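Local atomic coordinates of glycogen synthase (Cyanobacterium sp. CLg1, PDB entry 6GNF), a protein that is a glycosyltransferase-family enzyme with two Rossmann-like domains facing each other across a cleft, in which adenosine-5'-diphosphate and a glycan are bound. Residues Y532-I535 against F536-L539; G122-D125 against S126-Y129; P79-G83 against Q84-N88. One frame throughout, in Å; residues are numbered along the deposited sequence.

Contact 1 of 3, residues Y532-I535 against F536-L539; sequences YVDI and FEQL
Phe536 touches Tyr532, one helical turn earlier, through both backbone and ring. Its N gives a nearly straight hydrogen bond (N-H...O 166°) to Tyr532 O at 2.8 Å. With CG anti to the carbonyl carbon (chi1 -65°), the ring then lies back over that same oxygen: Tyr532 O sits 3.2 Å above the plane of the Phe536 ring, offset toward its rim. The carbonyl is thus bonded by an amide and roofed by a phenyl face. The two aromatic side chains run alongside each other, with Phe536 CZ 3.9 Å from Tyr532 CD1, and large aromatic rings suit this buried stripe. Glu537 N repeats the i-to-i+4 bond to Val533 O at 2.8 Å, and its extended chain carries OE2 to 3.4 Å from Val533 CG1. Glu537 OE1 also stands 4.2 Å from Asp534 OD1; two like charges this near may raise the proton affinity of one of them. Solvent on this flank would ease the cost. Gln538 N bonds Asp534 O at 3.2 Å, its polar chain bending on the exposed side. Leu539 N closes the series on Ile535 O, also at 3.2 Å, and Leu539 turns toward strands 195-200 and 267-270. Helix 526-540 thus presents an apolar side to the sheet of the N-terminal domain: Tyr532 rests on Leu199 and Leu269, Phe536 and Leu539 on Val197, while Val533 meets Leu51 of helix 39-54.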
loop_
_atom_site.group_PDB
_atom_site.type_symbol
_atom_site.label_atom_id
_atom_site.label_comp_id
_atom_site.label_asym_id
_atom_site.label_seq_id
_atom_site.Cartn_x
_atom_site.Cartn_y
_atom_site.Cartn_z
ATOM N N TYR A 532 -16.617 2.240 6.716
ATOM C CA TYR A 532 -15.926 3.471 7.113
ATOM C C TYR A 532 -16.935 4.543 7.548
ATOM O O TYR A 532 -16.778 5.181 8.595
ATOM C CB TYR A 532 -15.045 4.008 5.973
ATOM C CG TYR A 532 -13.698 3.332 5.842
ATOM C CD1 TYR A 532 -12.604 3.773 6.577
ATOM C CD2 TYR A 532 -13.508 2.266 4.967
ATOM C CE1 TYR A 532 -11.367 3.157 6.455
ATOM C CE2 TYR A 532 -12.279 1.650 4.835
ATOM C CZ TYR A 532 -11.212 2.090 5.575
ATOM O OH TYR A 532 -10.000 1.438 5.406
ATOM N N VAL A 533 -18.001 4.705 6.775
ATOM C CA VAL A 533 -19.028 5.698 7.087
ATOM C C VAL A 533 -19.621 5.431 8.466
ATOM O O VAL A 533 -19.829 6.360 9.235
ATOM C CB VAL A 533 -20.153 5.725 6.025
ATOM C CG1 VAL A 533 -21.341 6.548 6.495
ATOM C CG2 VAL A 533 -19.629 6.289 4.718
ATOM N N ASP A 534 -19.907 4.167 8.778
ATOM C CA ASP A 534 -20.432 3.811 10.108
ATOM C C ASP A 534 -19.497 4.208 11.234
ATOM O O ASP A 534 -19.928 4.788 12.226
ATOM C CB ASP A 534 -20.718 2.317 10.208
ATOM C CG ASP A 534 -21.993 1.925 9.483
ATOM O OD1 ASP A 534 -22.646 2.829 8.909
ATOM O OD2 ASP A 534 -22.353 0.723 9.487
ATOM N N ILE A 535 -18.222 3.876 11.079
ATOM C CA ILE A 535 -17.212 4.264 12.054
ATOM C C ILE A 535 -17.118 5.781 12.169
ATOM O O ILE A 535 -17.118 6.302 13.284
ATOM C CB ILE A 535 -15.854 3.612 11.728
ATOM C CG1 ILE A 535 -15.889 2.154 12.190
ATOM C CG2 ILE A 535 -14.707 4.334 12.422
ATOM C CD1 ILE A 535 -14.906 1.258 11.486
ATOM N N PHE A 536 -17.105 6.476 11.031
ATOM C CA PHE A 536 -17.037 7.939 11.030
ATOM C C PHE A 536 -18.241 8.559 11.730
ATOM O O PHE A 536 -18.086 9.495 12.508
ATOM C CB PHE A 536 -16.930 8.506 9.605
ATOM C CG PHE A 536 -15.654 8.153 8.876
ATOM C CD1 PHE A 536 -14.485 7.830 9.554
ATOM C CD2 PHE A 536 -15.625 8.177 7.490
ATOM C CE1 PHE A 536 -13.327 7.516 8.856
ATOM C CE2 PHE A 536 -14.466 7.869 6.789
ATOM C CZ PHE A 536 -13.313 7.540 7.473
ATOM N N GLU A 537 -19.428 8.020 11.482
ATOM C CA GLU A 537 -20.649 8.554 12.092
ATOM C C GLU A 537 -20.664 8.404 13.611
ATOM O O GLU A 537 -21.209 9.255 14.307
ATOM C CB GLU A 537 -21.899 7.924 11.479
ATOM C CG GLU A 537 -22.325 8.611 10.187
ATOM C CD GLU A 537 -23.342 7.821 9.373
ATOM O OE1 GLU A 537 -23.783 6.720 9.802
ATOM O OE2 GLU A 537 -23.691 8.304 8.274
ATOM N N GLN A 538 -20.081 7.320 14.115
ATOM C CA GLN A 538 -19.948 7.109 15.560
ATOM C C GLN A 538 -19.011 8.122 16.206
ATOM O O GLN A 538 -19.239 8.555 17.334
ATOM C CB GLN A 538 -19.444 5.694 15.862
ATOM C CG GLN A 538 -20.420 4.551 15.628
ATOM C CD GLN A 538 -21.827 4.876 16.080
ATOM O OE1 GLN A 538 -22.163 4.742 17.259
ATOM N NE2 GLN A 538 -22.644 5.346 15.154
ATOM N N LEU A 539 -17.945 8.486 15.500
ATOM C CA LEU A 539 -16.973 9.455 16.013
ATOM C C LEU A 539 -17.561 10.846 16.190
ATOM O O LEU A 539 -17.331 11.486 17.214
ATOM C CB LEU A 539 -15.760 9.557 15.085
ATOM C CG LEU A 539 -14.769 8.403 15.109
ATOM C CD1 LEU A 539 -13.675 8.659 14.084
ATOM C CD2 LEU A 539 -14.172 8.237 16.493
#

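Contact 2 of 3, residues G122-D125 against S126-Y129; sequences GPKD and SVDY. With BGC (beta-D-glucopyranose), chain D.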
loop_
_atom_site.group_PDB
_atom_site.type_symbol
_atom_site.label_atom_id
_atom_site.label_comp_id
_atom_site.label_asym_id
_atom_site.label_seq_id
_atom_site.Cartn_x
_atom_site.Cartn_y
_atom_site.Cartn_z
ATOM N N GLY A 122 13.076 8.526 -1.097
ATOM C CA GLY A 122 14.536 8.628 -1.125
ATOM C C GLY A 122 15.108 8.448 -2.523
ATOM O O GLY A 122 14.378 8.126 -3.454
ATOM N N PRO A 123 16.424 8.661 -2.682
ATOM C CA PRO A 123 17.067 8.550 -4.000
ATOM C C PRO A 123 17.222 7.101 -4.511
ATOM O O PRO A 123 16.906 6.824 -5.669
ATOM C CB PRO A 123 18.434 9.217 -3.783
ATOM C CG PRO A 123 18.710 9.089 -2.324
ATOM C CD PRO A 123 17.382 9.024 -1.618
ATOM N N LYS A 124 17.700 6.206 -3.647
ATOM C CA LYS A 124 17.893 4.785 -3.980
ATOM C C LYS A 124 16.647 3.964 -3.602
ATOM O O LYS A 124 15.627 4.535 -3.212
ATOM C CB LYS A 124 19.136 4.237 -3.256
ATOM C CG LYS A 124 20.407 4.184 -4.085
ATOM C CD LYS A 124 21.473 3.382 -3.352
ATOM C CE LYS A 124 22.748 3.260 -4.165
ATOM N NZ LYS A 124 23.384 4.584 -4.398
ATOM N N ASP A 125 16.745 2.637 -3.717
ATOM C CA ASP A 125 15.642 1.715 -3.402
ATOM C C ASP A 125 15.227 1.729 -1.919
ATOM O O ASP A 125 14.104 2.121 -1.585
ATOM C CB ASP A 125 16.013 0.286 -3.833
ATOM C CG ASP A 125 14.868 -0.708 -3.642
ATOM O OD1 ASP A 125 13.784 -0.493 -4.225
ATOM O OD2 ASP A 125 15.055 -1.697 -2.900
ATOM N N SER A 126 16.120 1.286 -1.035
ATOM C CA SER A 126 15.826 1.242 0.404
ATOM C C SER A 126 16.247 2.516 1.133
ATOM O O SER A 126 15.834 2.745 2.270
ATOM C CB SER A 126 16.513 0.042 1.056
ATOM O OG SER A 126 15.862 -1.156 0.685
ATOM N N VAL A 127 17.058 3.346 0.477
ATOM C CA VAL A 127 17.612 4.543 1.103
ATOM C C VAL A 127 16.545 5.636 1.215
ATOM O O VAL A 127 15.751 5.840 0.293
ATOM C CB VAL A 127 18.834 5.076 0.321
ATOM C CG1 VAL A 127 19.449 6.274 1.032
ATOM C CG2 VAL A 127 19.871 3.973 0.139
ATOM N N ASP A 128 16.540 6.331 2.353
ATOM C CA ASP A 128 15.630 7.452 2.590
ATOM C C ASP A 128 16.368 8.791 2.510
ATOM O O ASP A 128 17.559 8.869 2.820
ATOM C CB ASP A 128 14.982 7.327 3.976
ATOM C CG ASP A 128 14.026 6.147 4.085
ATOM O OD1 ASP A 128 13.250 5.881 3.139
ATOM O OD2 ASP A 128 14.042 5.491 5.149
ATOM N N TYR A 129 15.646 9.848 2.132
ATOM C CA TYR A 129 16.170 11.207 2.244
ATOM C C TYR A 129 16.482 11.486 3.713
ATOM O O TYR A 129 15.719 11.089 4.600
ATOM C CB TYR A 129 15.158 12.245 1.732
ATOM C CG TYR A 129 14.859 12.174 0.249
ATOM C CD1 TYR A 129 15.876 12.326 -0.694
ATOM C CD2 TYR A 129 13.556 11.969 -0.214
ATOM C CE1 TYR A 129 15.611 12.263 -2.052
ATOM C CE2 TYR A 129 13.279 11.907 -1.572
ATOM C CZ TYR A 129 14.315 12.057 -2.487
ATOM O OH TYR A 129 14.096 11.995 -3.843
HETATM C C2 BGC D . 13.272 2.411 4.649
HETATM C C3 BGC D . 11.809 2.806 4.443
HETATM C C4 BGC D . 11.363 2.328 3.056
HETATM C C5 BGC D . 11.745 0.869 2.760
HETATM C C6 BGC D . 11.628 0.579 1.270
HETATM C C1 BGC D . 13.366 0.888 4.519
HETATM O O1 BGC D . 14.674 0.422 4.869
HETATM O O2 BGC D . 13.775 2.845 5.921
HETATM O O3 BGC D . 11.602 4.224 4.588
HETATM O O4 BGC D . 9.942 2.443 2.964
HETATM O O5 BGC D . 13.074 0.529 3.169
HETATM O O6 BGC D . 11.062 -0.720 1.125
#
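In Tyr129 (chi1 -66°) and Asp128 (chi1 -68°) alike CG stands beside the backbone N, and because the extended backbone turns successive side chains to different sides, the Tyr129 ring lies over Gly122 and the Asp128 carboxylate faces a bound glucose. The Tyr129 ring receives Gly122 CA over its centre: CA lies 3.5 Å from the ring centroid, only 10° off the normal, a CH-pi contact. Gly122 CA also approaches Val127 O at 3.4 Å in a CA-H...O contact; held between ring and carbonyl, the place suits a residue with no side chain. Pro123 extends the apolar patch, its CD 3.7 Å from Tyr129 CE1. At the bend of the loop, Lys124 CB presses tightly on Val127 CG2 at 3.5 Å; the aliphatic root of the lysine packs while the rest of the chain runs on to the exposed ammonium. Asp128 OD2 accepts a hydrogen bond from glucose O2 at 2.8 Å, and OD1 lies 2.7 Å from glucose O3. A carboxylate suits a sugar edge because its two oxygens can meet neighbouring hydroxyls. Ser126 and Asp128 both belong to the glycan pocket, so this loop forms part of its wall. Tyr129 OH is hydrogen-bonded to Lys119 O, and its ring makes a cation-pi contact with Lys112. The loop runs between helices 107-110 and 132-144, and Pro123 and Tyr129 both lean on Glu240 of another loop.

Contact 3 of 3, residues P79-G83 against Q84-N88; sequences PVNYG and QEKTN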
loop_
_atom_site.group_PDB
_atom_site.type_symbol
_atom_site.label_atom_id
_atom_site.label_comp_id
_atom_site.label_asym_id
_atom_site.label_seq_id
_atom_site.Cartn_x
_atom_site.Cartn_y
_atom_site.Cartn_z
ATOM N N PRO A 79 2.064 29.711 6.493
ATOM C CA PRO A 79 3.332 29.479 7.185
ATOM C C PRO A 79 3.361 28.132 7.917
ATOM O O PRO A 79 2.378 27.746 8.541
ATOM C CB PRO A 79 3.437 30.653 8.169
ATOM C CG PRO A 79 2.060 31.182 8.305
ATOM C CD PRO A 79 1.357 30.892 7.018
ATOM N N VAL A 80 4.489 27.432 7.808
ATOM C CA VAL A 80 4.698 26.166 8.506
ATOM C C VAL A 80 6.171 26.071 8.865
ATOM O O VAL A 80 6.966 26.898 8.428
ATOM C CB VAL A 80 4.306 24.938 7.645
ATOM C CG1 VAL A 80 2.797 24.857 7.448
ATOM C CG2 VAL A 80 5.016 24.961 6.304
ATOM N N ASN A 81 6.513 25.061 9.650
ATOM C CA ASN A 81 7.890 24.831 10.055
ATOM C C ASN A 81 8.524 23.746 9.209
ATOM O O ASN A 81 7.894 22.736 8.916
ATOM C CB ASN A 81 7.928 24.423 11.514
ATOM C CG ASN A 81 7.369 25.497 12.422
ATOM O OD1 ASN A 81 7.796 26.655 12.370
ATOM N ND2 ASN A 81 6.402 25.114 13.265
ATOM N N TYR A 82 9.734 24.011 8.733
ATOM C CA TYR A 82 10.561 22.989 8.116
ATOM C C TYR A 82 11.699 22.751 9.086
ATOM O O TYR A 82 12.704 23.441 9.041
ATOM C CB TYR A 82 11.079 23.438 6.740
ATOM C CG TYR A 82 11.977 22.414 6.078
ATOM C CD1 TYR A 82 11.452 21.249 5.539
ATOM C CD2 TYR A 82 13.350 22.596 6.033
ATOM C CE1 TYR A 82 12.270 20.302 4.953
ATOM C CE2 TYR A 82 14.177 21.657 5.456
ATOM C CZ TYR A 82 13.637 20.516 4.916
ATOM O OH TYR A 82 14.484 19.603 4.340
ATOM N N GLY A 83 11.539 21.755 9.950
ATOM C CA GLY A 83 12.431 21.611 11.090
ATOM C C GLY A 83 12.355 22.889 11.906
ATOM O O GLY A 83 11.279 23.373 12.210
ATOM N N GLN A 84 13.498 23.468 12.218
ATOM C CA GLN A 84 13.525 24.664 13.052
ATOM C C GLN A 84 13.465 25.945 12.214
ATOM O O GLN A 84 13.418 27.041 12.762
ATOM C CB GLN A 84 14.756 24.611 13.948
ATOM C CG GLN A 84 14.940 23.216 14.549
ATOM C CD GLN A 84 15.750 23.219 15.825
ATOM O OE1 GLN A 84 16.805 22.585 15.906
ATOM N NE2 GLN A 84 15.268 23.947 16.830
ATOM N N GLU A 85 13.437 25.795 10.889
ATOM C CA GLU A 85 13.274 26.919 9.972
ATOM C C GLU A 85 11.788 27.189 9.687
ATOM O O GLU A 85 11.016 26.275 9.403
ATOM C CB GLU A 85 14.026 26.647 8.664
ATOM C CG GLU A 85 13.853 27.708 7.574
ATOM C CD GLU A 85 14.147 27.192 6.161
ATOM O OE1 GLU A 85 15.336 27.124 5.773
ATOM O OE2 GLU A 85 13.183 26.882 5.421
ATOM N N LYS A 86 11.416 28.465 9.738
ATOM C CA LYS A 86 10.080 28.920 9.365
ATOM C C LYS A 86 10.013 29.049 7.850
ATOM O O LYS A 86 10.931 29.581 7.230
ATOM C CB LYS A 86 9.776 30.278 10.019
ATOM C CG LYS A 86 9.028 30.208 11.349
ATOM C CD LYS A 86 9.649 29.257 12.376
ATOM C CE LYS A 86 11.034 29.688 12.849
ATOM N NZ LYS A 86 11.072 31.084 13.373
ATOM N N THR A 87 8.936 28.560 7.246
ATOM C CA THR A 87 8.798 28.603 5.788
ATOM C C THR A 87 7.314 28.693 5.406
ATOM O O THR A 87 6.471 28.809 6.282
ATOM C CB THR A 87 9.499 27.377 5.144
ATOM O OG1 THR A 87 9.614 27.573 3.735
ATOM C CG2 THR A 87 8.742 26.082 5.451
ATOM N N ASN A 88 7.022 28.713 4.107
ATOM C CA ASN A 88 5.649 28.791 3.604
ATOM C C ASN A 88 5.387 27.680 2.624
ATOM O O ASN A 88 6.267 27.311 1.887
ATOM C CB ASN A 88 5.429 30.100 2.839
ATOM C CG ASN A 88 5.546 31.306 3.714
ATOM O OD1 ASN A 88 6.496 32.068 3.570
ATOM N ND2 ASN A 88 4.624 31.475 4.655
#
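Thr87 and Val80 meet through backbone and side chains alike. Beginning at Thr87 CB, the first neighbour is Val80 O, 4.2 Å away. From there CG2 lies between the backbone N and the carbonyl carbon and reaches across to the partner strand: Thr87 CG2 is 3.6 Å from Val80 O, 3.8 Å from Tyr82 CB and 4.0 Å from Val80 CG2. The other branch, OG1, anti to the backbone N (chi1 -167°), is hydrogen-bonded to His106 NE2. A beta-branched residue with one methyl and one hydroxyl serves both demands. Thr87 N bonds Val80 O at 2.8 Å and Val80 N returns a bond to Thr87 O at 2.9 Å. These strands form an antiparallel beta hairpin with a two-residue loop, Gly83-Gln84, in a type II' turn at the margin of the N-terminal sheet; the positive phi of Gly83 (58°) suits glycine at the first corner. Tyr82 and Glu85, a hydrogen-bonded pair, close it with Tyr82 N to Glu85 O at 2.7 Å and Glu85 N to Tyr82 O. Val80 and Thr87 pack on Met138 of helix 132-144, and Tyr82 OH bonds Asp131 OD2. On the other face Lys86 curls alongside Asn81, bringing CD to 3.2 Å from Asn81 OD1.

How the contacts relate
Contacts 2 and 3 lie in the N-terminal part of the chain, and the C-terminal helix of contact 1 packs back against the same domain. Only contact 2 touches the glycan, through Asp128 and Ser126. Contact 1 lies across the chain's centre from contact 2, their centres about 37 Å apart, but the Tyr532 side chain is still about 8 Å from the bound AC1 unit (an amino-linked dideoxyglucose and cyclohexene-polyol) and about 13 Å from adenosine-5'-diphosphate. Contact 3 is at the surface, about 34 Å from contact 1 between centres. Its nearest atoms come within about 8 Å of contact 2, and helix 132-144 links the two: it follows residues 122-129 and packs against the face bearing Val80 and Thr87.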